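Local coordinates for recombination protein uvsY (Enterobacteria phage T4, PDB 4ZWS) that helps the UvsX recombinase assemble on single-stranded DNA and displace bound gp32, so promoting phage recombination and DNA synthesis, at residues Glu8-Lys11 with Lys12-Ile16. Sequence-based numbering, arbitrary orientation.
Sequences EELK and KDVFI
E8-K11 and K12-I16 form one unbroken run that lies on helix 3-14 near its C-terminal end. Three successive i+4 to i backbone hydrogen bonds, N-H to C=O, join them: K12 N to E8 O (3.2 Å), D13 N to E9 O (3.0 Å) and V14 N to L10 O (2.9 Å). F15 and I16 have extended backbone angles. On the apolar side, CD1 of L10 lies 3.6 Å from CG1 of V14, the two side chains meeting at a slant. V14 CG1 and CG2 also rest against L10 O. F109 and A113 of helix 91-135 and W35 of helix 21-64 adjoin L10, while L36 and M30 of a second subunit pack on L10 and V14 respectively. One turn apart on another face, E9 and D13 turn their carboxylate planes 68° against each other, with E9 OE1 4.3 Å from D13 OD2. E9 reaches there through an extended chain, CG anti to the backbone N (chi1 -174°). K12 instead folds at its last two torsions, bringing NZ to D13 OD1 in a weak hydrogen bond (3.3 Å) that is part of a salt bridge. K34 bridges both acids, K38 adds a second cation to E9, and W35 NE1 donates to D13 OD2. These partners probably offset the repulsion between the acids, and through K34, K38 and W35 the pair ties the short helix to helix 21-64.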
loop_
_atom_site.group_PDB
_atom_site.type_symbol
_atom_site.label_atom_id
_atom_site.label_comp_id
_atom_site.label_asym_id
_atom_site.label_seq_id
_atom_site.Cartn_x
_atom_site.Cartn_y
_atom_site.Cartn_z
ATOM N N GLU A 8 -28.140 -2.030 -13.969
ATOM C CA GLU A 8 -28.855 -2.695 -15.030
ATOM C C GLU A 8 -28.149 -2.519 -16.368
ATOM O O GLU A 8 -28.050 -3.468 -17.156
ATOM C CB GLU A 8 -30.291 -2.179 -15.081
ATOM C CG GLU A 8 -31.259 -3.225 -15.581
ATOM C CD GLU A 8 -31.143 -4.538 -14.814
ATOM O OE1 GLU A 8 -30.989 -4.504 -13.566
ATOM O OE2 GLU A 8 -31.172 -5.604 -15.479
ATOM N N GLU A 9 -27.629 -1.321 -16.609
ATOM C CA GLU A 9 -26.946 -1.043 -17.863
ATOM C C GLU A 9 -25.677 -1.886 -18.041
ATOM O O GLU A 9 -25.445 -2.436 -19.122
ATOM C CB GLU A 9 -26.602 0.432 -17.973
ATOM C CG GLU A 9 -26.032 0.794 -19.323
ATOM C CD GLU A 9 -25.798 2.280 -19.493
ATOM O OE1 GLU A 9 -25.285 2.674 -20.563
ATOM O OE2 GLU A 9 -26.126 3.055 -18.567
ATOM N N LEU A 10 -24.845 -1.964 -17.000
ATOM C CA LEU A 10 -23.630 -2.766 -17.075
ATOM C C LEU A 10 -23.935 -4.244 -17.283
ATOM O O LEU A 10 -23.262 -4.922 -18.074
ATOM C CB LEU A 10 -22.790 -2.615 -15.809
ATOM C CG LEU A 10 -21.448 -3.358 -15.844
ATOM C CD1 LEU A 10 -20.543 -2.801 -16.925
ATOM C CD2 LEU A 10 -20.759 -3.344 -14.502
ATOM N N LYS A 11 -24.964 -4.729 -16.591
ATOM C CA LYS A 11 -25.346 -6.135 -16.671
ATOM C C LYS A 11 -25.680 -6.512 -18.098
ATOM O O LYS A 11 -25.285 -7.563 -18.587
ATOM C CB LYS A 11 -26.548 -6.422 -15.771
ATOM C CG LYS A 11 -26.970 -7.872 -15.744
ATOM C CD LYS A 11 -28.364 -8.004 -15.174
ATOM C CE LYS A 11 -28.591 -9.355 -14.557
ATOM N NZ LYS A 11 -29.983 -9.484 -14.044
ATOM N N LYS A 12 -26.389 -5.617 -18.772
ATOM C CA LYS A 12 -26.730 -5.812 -20.163
ATOM C C LYS A 12 -25.463 -5.746 -21.022
ATOM O O LYS A 12 -25.277 -6.573 -21.911
ATOM C CB LYS A 12 -27.788 -4.776 -20.569
ATOM C CG LYS A 12 -28.190 -4.749 -22.024
ATOM C CD LYS A 12 -29.213 -3.643 -22.271
ATOM C CE LYS A 12 -28.746 -2.255 -21.766
ATOM N NZ LYS A 12 -27.491 -1.700 -22.378
ATOM N N ASP A 13 -24.575 -4.799 -20.719
ATOM C CA ASP A 13 -23.378 -4.538 -21.528
ATOM C C ASP A 13 -22.349 -5.668 -21.558
ATOM O O ASP A 13 -21.724 -5.915 -22.590
ATOM C CB ASP A 13 -22.669 -3.281 -21.022
ATOM C CG ASP A 13 -23.314 -1.995 -21.501
ATOM O OD1 ASP A 13 -24.180 -2.042 -22.405
ATOM O OD2 ASP A 13 -22.976 -0.932 -20.929
ATOM N N VAL A 14 -22.144 -6.321 -20.417
ATOM C CA VAL A 14 -21.056 -7.288 -20.282
ATOM C C VAL A 14 -21.377 -8.661 -20.856
ATOM O O VAL A 14 -20.480 -9.488 -21.010
ATOM C CB VAL A 14 -20.628 -7.459 -18.803
ATOM C CG1 VAL A 14 -20.142 -6.134 -18.248
ATOM C CG2 VAL A 14 -21.762 -7.983 -17.959
ATOM N N PHE A 15 -22.643 -8.893 -21.192
ATOM C CA PHE A 15 -23.045 -10.155 -21.802
ATOM C C PHE A 15 -22.216 -10.385 -23.061
ATOM O O PHE A 15 -21.927 -9.452 -23.802
ATOM C CB PHE A 15 -24.542 -10.155 -22.132
ATOM C CG PHE A 15 -25.020 -11.431 -22.753
ATOM C CD1 PHE A 15 -25.249 -12.556 -21.971
ATOM C CD2 PHE A 15 -25.226 -11.522 -24.122
ATOM C CE1 PHE A 15 -25.680 -13.757 -22.544
ATOM C CE2 PHE A 15 -25.655 -12.721 -24.708
ATOM C CZ PHE A 15 -25.883 -13.836 -23.914
ATOM N N ILE A 16 -21.789 -11.623 -23.279
ATOM C CA ILE A 16 -20.995 -11.932 -24.465
ATOM C C ILE A 16 -21.727 -12.875 -25.409
ATOM O O ILE A 16 -22.106 -13.979 -25.022
ATOM C CB ILE A 16 -19.657 -12.576 -24.089
ATOM C CG1 ILE A 16 -18.873 -11.673 -23.135
ATOM C CG2 ILE A 16 -18.870 -12.890 -25.335
ATOM C CD1 ILE A 16 -17.598 -12.294 -22.600
#